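Local coordinates for protein salmonella plasmid virulence: SpvB (Salmonella typhimurium, PDB 6P0X) that forms the N-terminal domain of a secreted virulence toxin that probably transfers ADP-ribose from NAD(+) to an arginine of host actin, at residues R156-Q161 with D204-R209; L187-N193 with S263-R267; Q106-T111 with Y126-N132. One frame throughout, in Å; residues are numbered along the deposited sequence.

How the contacts relate
All three contacts lie in the N-terminal part of SpvB, and all three involve antiparallel strands of this strand-rich domain. Contacts 1 and 2 are neighbours: their centres are about 14 Å apart, and they meet where Met208 O lies 3.0 Å from Glu189 N, a probable backbone hydrogen bond; 187-193 thus touches both 204-209 and 263-267. In contact 1 Met208 lines two acrylic acid pockets and Arg209 one of them; in contact 2 the side chain of Leu187 is about 10 Å from a bound acrylic acid. Contact 3, a hairpin, touches neither: its centre is about 22 Å from that of contact 1, with nearest atoms about 7 Å apart, and about 34 Å from that of contact 2, with nearest atoms about 19 Å apart.

Contact 1: residues R156-Q161 with D204-R209; sequences RLSDPQ and DRSAMR. With AKR (acrylic acid), chain D.
Leu157 presses its CD1 methyl against the backbone of Ala207, Met208 and Arg209, where strand 156-159, which pairs antiparallel with strand 165-175, meets the loop that leads into strand 209-211. The two segments run nearly opposite ways, but no clear direct hydrogen bond joins them. The tight part is centred on this methyl, 3.2 Å from Ala207 O and 3.4 Å from Arg209 N. With CG anti to the backbone nitrogen (chi1 -153°), the leucine branch reaches over the loop, although its CB does not point there. Ile280 touches both Leu157 and Met208 and extends the apolar patch.

Polar atoms beside this part meet a water, which donates to Arg156 O and accepts from Ser158 N; its link to Ala207 O is unusually short and therefore doubtful. The water also sits above one face of the Arg209 guanidinium, toward its rim. That group is turned back on its own loop: NH1 donates to Ser206 O at 2.8 Å, in the carbonyl plane, while NE and NH2 make weak bonds to Ala154 O and Ala153 O.

Toward Gln161, which is exposed to solvent, the packing loosens. Pro160 CG touches Ala207 CB at 3.6 Å, and the proline CB slides past the carboxylate of Asp204, which is poorly ordered. An Asx turn, in which Asp159 OD1 accepts from Gln161 N, shapes the chain around the proline. At the buried end, Met208 lines both acrylic acid pockets: its CE methyl lies 3.9 Å from CB of one bound acrylic acid.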
loop_
_atom_site.group_PDB
_atom_site.type_symbol
_atom_site.label_atom_id
_atom_site.label_comp_id
_atom_site.label_asym_id
_atom_site.label_seq_id
_atom_site.Cartn_x
_atom_site.Cartn_y
_atom_site.Cartn_z
ATOM N N ARG A 156 -3.048 4.630 -5.302
ATOM C CA ARG A 156 -4.307 5.277 -4.955
ATOM C C ARG A 156 -5.464 4.349 -5.284
ATOM O O ARG A 156 -5.546 3.821 -6.398
ATOM C CB ARG A 156 -4.483 6.591 -5.715
ATOM C CG ARG A 156 -3.865 7.800 -5.060
ATOM C CD ARG A 156 -4.094 9.023 -5.930
ATOM N NE ARG A 156 -2.853 9.758 -6.127
ATOM C CZ ARG A 156 -2.516 10.381 -7.250
ATOM N NH1 ARG A 156 -3.332 10.360 -8.295
ATOM N NH2 ARG A 156 -1.361 11.023 -7.325
ATOM N N LEU A 157 -6.368 4.178 -4.325
ATOM C CA LEU A 157 -7.615 3.451 -4.541
ATOM C C LEU A 157 -8.632 4.488 -5.003
ATOM O O LEU A 157 -9.119 5.285 -4.201
ATOM C CB LEU A 157 -8.051 2.750 -3.258
ATOM C CG LEU A 157 -8.909 1.491 -3.349
ATOM C CD1 LEU A 157 -8.126 0.385 -4.001
ATOM C CD2 LEU A 157 -9.361 1.059 -1.966
ATOM N N SER A 158 -8.939 4.497 -6.300
ATOM C CA SER A 158 -9.717 5.574 -6.897
ATOM C C SER A 158 -10.852 5.029 -7.756
ATOM O O SER A 158 -10.807 3.895 -8.243
ATOM C CB SER A 158 -8.827 6.485 -7.749
ATOM O OG SER A 158 -7.683 6.891 -7.020
ATOM N N ASP A 159 -11.867 5.869 -7.940
ATOM C CA ASP A 159 -12.980 5.571 -8.831
ATOM C C ASP A 159 -12.450 5.300 -10.235
ATOM O O ASP A 159 -11.788 6.174 -10.817
ATOM C CB ASP A 159 -13.967 6.743 -8.845
ATOM C CG ASP A 159 -15.221 6.475 -9.686
ATOM O OD1 ASP A 159 -15.270 5.502 -10.468
ATOM O OD2 ASP A 159 -16.178 7.263 -9.560
ATOM N N PRO A 160 -12.709 4.125 -10.812
ATOM C CA PRO A 160 -12.213 3.852 -12.171
ATOM C C PRO A 160 -12.744 4.821 -13.213
ATOM O O PRO A 160 -12.079 5.039 -14.232
ATOM C CB PRO A 160 -12.684 2.415 -12.429
ATOM C CG PRO A 160 -12.802 1.820 -11.054
ATOM C CD PRO A 160 -13.342 2.940 -10.209
ATOM N N GLN A 161 -13.919 5.405 -12.995
ATOM C CA GLN A 161 -14.486 6.364 -13.934
ATOM C C GLN A 161 -14.134 7.808 -13.594
ATOM O O GLN A 161 -14.571 8.719 -14.305
ATOM C CB GLN A 161 -16.012 6.215 -13.986
ATOM C CG GLN A 161 -16.513 4.913 -14.599
ATOM C CD GLN A 161 -15.643 4.410 -15.739
ATOM O OE1 GLN A 161 -15.142 3.286 -15.697
ATOM N NE2 GLN A 161 -15.470 5.235 -16.769
ATOM N N ASP A 204 -16.677 -3.109 -13.459
ATOM C CA ASP A 204 -15.375 -2.453 -13.523
ATOM C C ASP A 204 -14.552 -2.907 -12.328
ATOM O O ASP A 204 -14.874 -2.582 -11.180
ATOM C CB ASP A 204 -15.514 -0.934 -13.552
ATOM C CG ASP A 204 -14.371 -0.266 -14.299
ATOM O OD1 ASP A 204 -13.209 -0.696 -14.121
ATOM O OD2 ASP A 204 -14.634 0.676 -15.074
ATOM N N ARG A 205 -13.485 -3.655 -12.598
ATOM C CA ARG A 205 -12.747 -4.342 -11.553
ATOM C C ARG A 205 -11.334 -3.802 -11.367
ATOM O O ARG A 205 -10.540 -4.417 -10.653
ATOM C CB ARG A 205 -12.709 -5.836 -11.863
ATOM C CG ARG A 205 -12.205 -6.139 -13.259
ATOM C CD ARG A 205 -12.231 -7.625 -13.536
ATOM N NE ARG A 205 -13.451 -8.241 -13.021
ATOM C CZ ARG A 205 -14.590 -8.318 -13.700
ATOM N NH1 ARG A 205 -14.670 -7.820 -14.930
ATOM N NH2 ARG A 205 -15.651 -8.894 -13.150
ATOM N N SER A 206 -11.015 -2.646 -11.938
ATOM C CA SER A 206 -9.643 -2.157 -11.923
ATOM C C SER A 206 -9.328 -1.270 -10.724
ATOM O O SER A 206 -8.199 -0.779 -10.619
ATOM C CB SER A 206 -9.348 -1.392 -13.216
ATOM O OG SER A 206 -10.036 -0.156 -13.238
ATOM N N ALA A 207 -10.282 -1.058 -9.815
ATOM C CA ALA A 207 -10.069 -0.092 -8.742
ATOM C C ALA A 207 -9.130 -0.620 -7.664
ATOM O O ALA A 207 -8.299 0.133 -7.144
ATOM C CB ALA A 207 -11.406 0.307 -8.117
ATOM N N MET A 208 -9.236 -1.905 -7.327
ATOM C CA MET A 208 -8.521 -2.444 -6.177
ATOM C C MET A 208 -7.009 -2.373 -6.379
ATOM O O MET A 208 -6.497 -2.484 -7.496
ATOM C CB MET A 208 -8.960 -3.889 -5.914
ATOM C CG MET A 208 -8.250 -4.568 -4.748
ATOM S SD MET A 208 -8.507 -3.708 -3.174
ATOM C CE MET A 208 -7.449 -4.662 -2.084
ATOM N N ARG A 209 -6.295 -2.166 -5.275
ATOM C CA ARG A 209 -4.838 -2.123 -5.255
ATOM C C ARG A 209 -4.336 -3.177 -4.278
ATOM O O ARG A 209 -4.713 -3.165 -3.102
ATOM C CB ARG A 209 -4.336 -0.736 -4.851
ATOM C CG ARG A 209 -4.675 0.364 -5.840
ATOM C CD ARG A 209 -4.131 0.035 -7.216
ATOM N NE ARG A 209 -4.212 1.172 -8.127
ATOM C CZ ARG A 209 -5.114 1.283 -9.095
ATOM N NH1 ARG A 209 -6.019 0.329 -9.268
ATOM N NH2 ARG A 209 -5.119 2.348 -9.883
HETATM C CA AKR D . -3.674 -2.215 -0.169
HETATM C CB AKR D . -4.968 -2.121 -0.376
HETATM C C AKR D . -3.151 -2.461 1.244
HETATM O O AKR D . -3.176 -1.534 2.101
HETATM O OXT AKR D . -2.696 -3.595 1.547
HETATM O O HOH W 1 -7.635 2.463 -7.840
#

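Contact 2: residues L187-N193 with S263-R267; sequences LAENGDN and SWLAR. With GOL (glycerol), chain G.
The backbones of 187-193 and 263-267 come closest late in the first segment, where the CA atoms of Asn193 and Ala266 are 5.8 Å apart. Trp264 CG sits between its backbone N and carbonyl carbon (chi1 45°), which turns the indole toward 187-193 although CB does not point there. Its NE1 donates to Asn190 OD1 at 2.9 Å, the oxygen lying in the ring plane. Asp192 N binds the same oxygen from the opposite face of the amide, closing an Asx turn, so two donors grip one atom. Ala188 O meets the indole at its edge, 3.3 Å from CH2, while Leu187 CB packs against CZ3. The contact joins the end of strand 181-188 and the loop after it to a loop leading toward strand 271-273. Arg284 ties them together through a cation-pi contact with Trp264, a salt bridge with Glu189, whose OE1 is also hydrogen-bonded to Tyr210 OH, and hydrogen bonds to Asn190 O, Asp192 O and Leu265 O. Farther along, Asn193 ND2 donates to Trp264 O and to Ser263 OG, each at 2.7 Å; Trp264 O lies in the plane of the Asn193 amide, whereas Ser263 OG is 33° out of it. Glycerol, probably from crystallisation, covers one indole face and accepts from Trp264 N through O2.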
loop_
_atom_site.group_PDB
_atom_site.type_symbol
_atom_site.label_atom_id
_atom_site.label_comp_id
_atom_site.label_asym_id
_atom_site.label_seq_id
_atom_site.Cartn_x
_atom_site.Cartn_y
_atom_site.Cartn_z
ATOM N N LEU A 187 -0.257 -3.440 -7.252
ATOM C CA LEU A 187 -0.797 -3.939 -8.509
ATOM C C LEU A 187 -2.288 -3.644 -8.585
ATOM O O LEU A 187 -3.019 -3.861 -7.612
ATOM C CB LEU A 187 -0.558 -5.443 -8.644
ATOM C CG LEU A 187 0.893 -5.878 -8.822
ATOM C CD1 LEU A 187 1.007 -7.390 -8.695
ATOM C CD2 LEU A 187 1.422 -5.399 -10.167
ATOM N N ALA A 188 -2.733 -3.154 -9.738
ATOM C CA ALA A 188 -4.149 -2.915 -9.972
ATOM C C ALA A 188 -4.858 -4.217 -10.324
ATOM O O ALA A 188 -4.338 -5.039 -11.083
ATOM C CB ALA A 188 -4.337 -1.901 -11.098
ATOM N N GLU A 189 -6.056 -4.393 -9.775
ATOM C CA GLU A 189 -6.858 -5.563 -10.106
ATOM C C GLU A 189 -7.241 -5.536 -11.583
ATOM O O GLU A 189 -7.402 -4.474 -12.189
ATOM C CB GLU A 189 -8.108 -5.610 -9.221
ATOM C CG GLU A 189 -9.065 -6.764 -9.509
ATOM C CD GLU A 189 -8.511 -8.116 -9.125
ATOM O OE1 GLU A 189 -8.820 -8.588 -8.010
ATOM O OE2 GLU A 189 -7.772 -8.710 -9.938
ATOM N N ASN A 190 -7.361 -6.719 -12.176
ATOM C CA ASN A 190 -7.748 -6.841 -13.577
ATOM C C ASN A 190 -8.613 -8.089 -13.721
ATOM O O ASN A 190 -9.099 -8.654 -12.734
ATOM C CB ASN A 190 -6.503 -6.847 -14.479
ATOM C CG ASN A 190 -5.526 -7.957 -14.133
ATOM O OD1 ASN A 190 -5.920 -9.073 -13.802
ATOM N ND2 ASN A 190 -4.237 -7.650 -14.213
ATOM N N GLY A 191 -8.801 -8.545 -14.959
ATOM C CA GLY A 191 -9.672 -9.676 -15.212
ATOM C C GLY A 191 -8.959 -10.960 -15.584
ATOM O O GLY A 191 -9.585 -11.884 -16.112
ATOM N N ASP A 192 -7.659 -11.038 -15.302
ATOM C CA ASP A 192 -6.892 -12.237 -15.616
ATOM C C ASP A 192 -7.513 -13.463 -14.960
ATOM O O ASP A 192 -7.798 -13.462 -13.758
ATOM C CB ASP A 192 -5.442 -12.082 -15.158
ATOM C CG ASP A 192 -4.717 -10.966 -15.876
ATOM O OD1 ASP A 192 -5.277 -10.420 -16.850
ATOM O OD2 ASP A 192 -3.583 -10.637 -15.467
ATOM N N ASN A 193 -7.737 -14.501 -15.765
ATOM C CA ASN A 193 -8.276 -15.786 -15.322
ATOM C C ASN A 193 -9.687 -15.665 -14.756
ATOM O O ASN A 193 -10.124 -16.528 -13.988
ATOM C CB ASN A 193 -7.351 -16.449 -14.294
ATOM C CG ASN A 193 -5.966 -16.712 -14.847
ATOM O OD1 ASN A 193 -5.815 -17.240 -15.950
ATOM N ND2 ASN A 193 -4.943 -16.333 -14.087
ATOM N N SER A 263 -0.056 -15.319 -14.878
ATOM C CA SER A 263 -1.003 -14.371 -14.317
ATOM C C SER A 263 -1.505 -14.878 -12.968
ATOM O O SER A 263 -1.491 -16.078 -12.685
ATOM C CB SER A 263 -2.171 -14.150 -15.281
ATOM O OG SER A 263 -2.852 -15.364 -15.547
ATOM N N TRP A 264 -1.955 -13.948 -12.132
ATOM C CA TRP A 264 -2.379 -14.323 -10.792
ATOM C C TRP A 264 -3.687 -15.106 -10.826
ATOM O O TRP A 264 -4.484 -14.995 -11.760
ATOM C CB TRP A 264 -2.519 -13.091 -9.892
ATOM C CG TRP A 264 -3.236 -11.899 -10.474
ATOM C CD1 TRP A 264 -4.008 -11.853 -11.603
ATOM C CD2 TRP A 264 -3.239 -10.573 -9.933
ATOM N NE1 TRP A 264 -4.488 -10.576 -11.796
ATOM C CE2 TRP A 264 -4.030 -9.773 -10.784
ATOM C CE3 TRP A 264 -2.647 -9.984 -8.812
ATOM C CZ2 TRP A 264 -4.242 -8.416 -10.547
ATOM C CZ3 TRP A 264 -2.860 -8.636 -8.577
ATOM C CH2 TRP A 264 -3.650 -7.867 -9.440
ATOM N N LEU A 265 -3.892 -15.913 -9.790
ATOM C CA LEU A 265 -5.049 -16.792 -9.735
ATOM C C LEU A 265 -6.315 -16.009 -9.413
ATOM O O LEU A 265 -6.275 -14.945 -8.793
ATOM C CB LEU A 265 -4.838 -17.882 -8.682
ATOM C CG LEU A 265 -3.719 -18.893 -8.937
ATOM C CD1 LEU A 265 -3.511 -19.771 -7.716
ATOM C CD2 LEU A 265 -4.046 -19.740 -10.156
ATOM N N ALA A 266 -7.449 -16.559 -9.830
ATOM C CA ALA A 266 -8.756 -16.000 -9.517
ATOM C C ALA A 266 -9.365 -16.819 -8.390
ATOM O O ALA A 266 -9.438 -18.049 -8.481
ATOM C CB ALA A 266 -9.671 -16.012 -10.742
ATOM N N ARG A 267 -9.797 -16.139 -7.331
ATOM C CA ARG A 267 -10.311 -16.824 -6.157
ATOM C C ARG A 267 -11.723 -17.342 -6.402
ATOM O O ARG A 267 -12.431 -16.904 -7.313
ATOM C CB ARG A 267 -10.304 -15.896 -4.942
ATOM C CG ARG A 267 -11.152 -14.651 -5.114
ATOM C CD ARG A 267 -10.836 -13.614 -4.047
ATOM N NE ARG A 267 -11.267 -14.035 -2.717
ATOM C CZ ARG A 267 -10.878 -13.452 -1.589
ATOM N NH1 ARG A 267 -10.035 -12.425 -1.630
ATOM N NH2 ARG A 267 -11.326 -13.896 -0.422
HETATM C C1 GOL G . 1.233 -10.599 -12.351
HETATM O O1 GOL G . 1.935 -9.933 -11.348
HETATM C C2 GOL G . -0.245 -10.168 -12.219
HETATM O O2 GOL G . -1.083 -10.902 -13.056
HETATM C C3 GOL G . -0.233 -8.656 -12.560
HETATM O O3 GOL G . -1.547 -8.284 -12.830
#

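Contact 3: residues Q106-T111 with Y126-N132; sequences QSYTVT and YWVGNSN
Thr109 and Val128 exchange backbone hydrogen bonds, as do Thr111 and Tyr126, in an antiparallel hairpin whose strands run 152° apart; Tyr108-Gly129 and Val110-Trp127 are the non-hydrogen-bonded pairs. Asn130 N adds a bond to Ser107 O at 2.8 Å. The apolar contacts gather on the face of Tyr108, Val110 and Trp127. Val110 CG2 sits over the six-membered ring of Trp127 in a CH-pi contact, 3.6 Å from its centroid. An edge of the same indole points toward the face of Tyr108 in an offset edge-to-face pair, centroids 5.7 Å apart and planes at 62°; Phe136 of strand 135-140 meets both rings.

Side-chain hydrogen bonds hold the end where strand 123-129 gives way to a turn. Gln106, extended beyond CG (chi2 177°), accepts through OE1 from Ser131 N at 2.8 Å. Asn132 N reaches Gln106 OE1 at 3.1 Å, while Gln106 NE2 donates to Asn132 OD1, the two amides nearly perpendicular. Asn130 ND2 donates to Ser107 OG, which lies in the plane of the Asn130 amide, and Asn130 OD1 accepts from Thr109 OG1 on a lone pair, both at 2.7 Å. This donor and acceptor pattern sets which way round the Gln106 and Asn130 amides sit, and ties the turn after Gly129 to the start of strand 107-115.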
loop_
_atom_site.group_PDB
_atom_site.type_symbol
_atom_site.label_atom_id
_atom_site.label_comp_id
_atom_site.label_asym_id
_atom_site.label_seq_id
_atom_site.Cartn_x
_atom_site.Cartn_y
_atom_site.Cartn_z
ATOM N N GLN A 106 5.035 22.104 -11.067
ATOM C CA GLN A 106 3.819 22.826 -10.731
ATOM C C GLN A 106 3.834 23.166 -9.248
ATOM O O GLN A 106 4.493 22.504 -8.444
ATOM C CB GLN A 106 2.559 22.004 -11.063
ATOM C CG GLN A 106 2.316 20.855 -10.087
ATOM C CD GLN A 106 1.033 20.084 -10.358
ATOM O OE1 GLN A 106 0.001 20.664 -10.690
ATOM N NE2 GLN A 106 1.095 18.768 -10.204
ATOM N N SER A 107 3.103 24.213 -8.890
ATOM C CA SER A 107 2.937 24.541 -7.484
ATOM C C SER A 107 1.786 23.731 -6.889
ATOM O O SER A 107 0.951 23.166 -7.602
ATOM C CB SER A 107 2.695 26.039 -7.299
ATOM O OG SER A 107 1.442 26.421 -7.836
ATOM N N TYR A 108 1.760 23.668 -5.559
ATOM C CA TYR A 108 0.815 22.841 -4.826
ATOM C C TYR A 108 0.112 23.661 -3.755
ATOM O O TYR A 108 0.744 24.448 -3.047
ATOM C CB TYR A 108 1.519 21.644 -4.165
ATOM C CG TYR A 108 1.944 20.570 -5.136
ATOM C CD1 TYR A 108 3.169 20.642 -5.787
ATOM C CD2 TYR A 108 1.124 19.484 -5.402
ATOM C CE1 TYR A 108 3.564 19.664 -6.678
ATOM C CE2 TYR A 108 1.508 18.500 -6.295
ATOM C CZ TYR A 108 2.729 18.595 -6.930
ATOM O OH TYR A 108 3.118 17.620 -7.820
ATOM N N THR A 109 -1.201 23.477 -3.652
ATOM C CA THR A 109 -1.945 23.934 -2.486
ATOM C C THR A 109 -1.799 22.878 -1.398
ATOM O O THR A 109 -2.168 21.713 -1.603
ATOM C CB THR A 109 -3.416 24.164 -2.831
ATOM O OG1 THR A 109 -3.523 25.203 -3.812
ATOM C CG2 THR A 109 -4.198 24.560 -1.587
ATOM N N VAL A 110 -1.231 23.270 -0.260
ATOM C CA VAL A 110 -0.882 22.343 0.809
ATOM C C VAL A 110 -1.690 22.714 2.041
ATOM O O VAL A 110 -1.552 23.825 2.570
ATOM C CB VAL A 110 0.624 22.367 1.111
ATOM C CG1 VAL A 110 0.952 21.415 2.252
ATOM C CG2 VAL A 110 1.411 22.014 -0.145
ATOM N N THR A 111 -2.517 21.779 2.502
ATOM C CA THR A 111 -3.421 21.991 3.625
ATOM C C THR A 111 -3.033 21.052 4.756
ATOM O O THR A 111 -3.012 19.832 4.569
ATOM C CB THR A 111 -4.876 21.747 3.210
ATOM O OG1 THR A 111 -5.175 22.504 2.029
ATOM C CG2 THR A 111 -5.826 22.154 4.327
ATOM N N TYR A 126 -2.087 17.585 3.071
ATOM C CA TYR A 126 -2.755 17.193 1.842
ATOM C C TYR A 126 -2.275 18.137 0.744
ATOM O O TYR A 126 -2.448 19.358 0.854
ATOM C CB TYR A 126 -4.273 17.265 2.027
ATOM C CG TYR A 126 -5.098 16.816 0.844
ATOM C CD1 TYR A 126 -4.755 15.686 0.115
ATOM C CD2 TYR A 126 -6.236 17.518 0.468
ATOM C CE1 TYR A 126 -5.515 15.273 -0.961
ATOM C CE2 TYR A 126 -7.004 17.112 -0.607
ATOM C CZ TYR A 126 -6.639 15.989 -1.318
ATOM O OH TYR A 126 -7.402 15.582 -2.390
ATOM N N TRP A 127 -1.642 17.574 -0.286
ATOM C CA TRP A 127 -1.043 18.324 -1.384
ATOM C C TRP A 127 -1.900 18.150 -2.628
ATOM O O TRP A 127 -2.181 17.014 -3.034
ATOM C CB TRP A 127 0.379 17.838 -1.684
ATOM C CG TRP A 127 1.392 18.117 -0.611
ATOM C CD1 TRP A 127 1.329 17.738 0.702
ATOM C CD2 TRP A 127 2.632 18.822 -0.765
ATOM N NE1 TRP A 127 2.447 18.174 1.374
ATOM C CE2 TRP A 127 3.262 18.842 0.497
ATOM C CE3 TRP A 127 3.266 19.445 -1.846
ATOM C CZ2 TRP A 127 4.496 19.456 0.706
ATOM C CZ3 TRP A 127 4.492 20.056 -1.637
ATOM C CH2 TRP A 127 5.093 20.058 -0.369
ATOM N N VAL A 128 -2.302 19.266 -3.235
ATOM C CA VAL A 128 -3.087 19.253 -4.464
ATOM C C VAL A 128 -2.354 20.079 -5.513
ATOM O O VAL A 128 -2.038 21.251 -5.276
ATOM C CB VAL A 128 -4.513 19.794 -4.235
ATOM C CG1 VAL A 128 -5.321 19.746 -5.530
ATOM C CG2 VAL A 128 -5.212 19.001 -3.137
ATOM N N GLY A 129 -2.101 19.476 -6.671
ATOM C CA GLY A 129 -1.394 20.178 -7.731
ATOM C C GLY A 129 -2.242 21.303 -8.298
ATOM O O GLY A 129 -3.395 21.096 -8.690
ATOM N N ASN A 130 -1.664 22.505 -8.356
ATOM C CA ASN A 130 -2.386 23.657 -8.885
ATOM C C ASN A 130 -2.566 23.598 -10.398
ATOM O O ASN A 130 -3.386 24.349 -10.938
ATOM C CB ASN A 130 -1.668 24.952 -8.492
ATOM C CG ASN A 130 -1.837 25.289 -7.016
ATOM O OD1 ASN A 130 -2.860 24.975 -6.406
ATOM N ND2 ASN A 130 -0.828 25.935 -6.437
ATOM N N SER A 131 -1.831 22.733 -11.096
ATOM C CA SER A 131 -1.891 22.693 -12.552
ATOM C C SER A 131 -2.611 21.475 -13.109
ATOM O O SER A 131 -3.240 21.581 -14.164
ATOM C CB SER A 131 -0.475 22.745 -13.144
ATOM O OG SER A 131 -0.515 22.853 -14.555
ATOM N N ASN A 132 -2.553 20.325 -12.435
ATOM C CA ASN A 132 -3.235 19.138 -12.922
ATOM C C ASN A 132 -4.136 18.494 -11.877
ATOM O O ASN A 132 -4.789 17.493 -12.181
ATOM C CB ASN A 132 -2.224 18.104 -13.454
ATOM C CG ASN A 132 -1.246 17.612 -12.393
ATOM O OD1 ASN A 132 -1.474 17.752 -11.193
ATOM N ND2 ASN A 132 -0.144 17.022 -12.845
HETATM O O HOH W 2 -1.739 27.303 -4.006
HETATM O O HOH W 3 -4.641 21.013 -0.124
#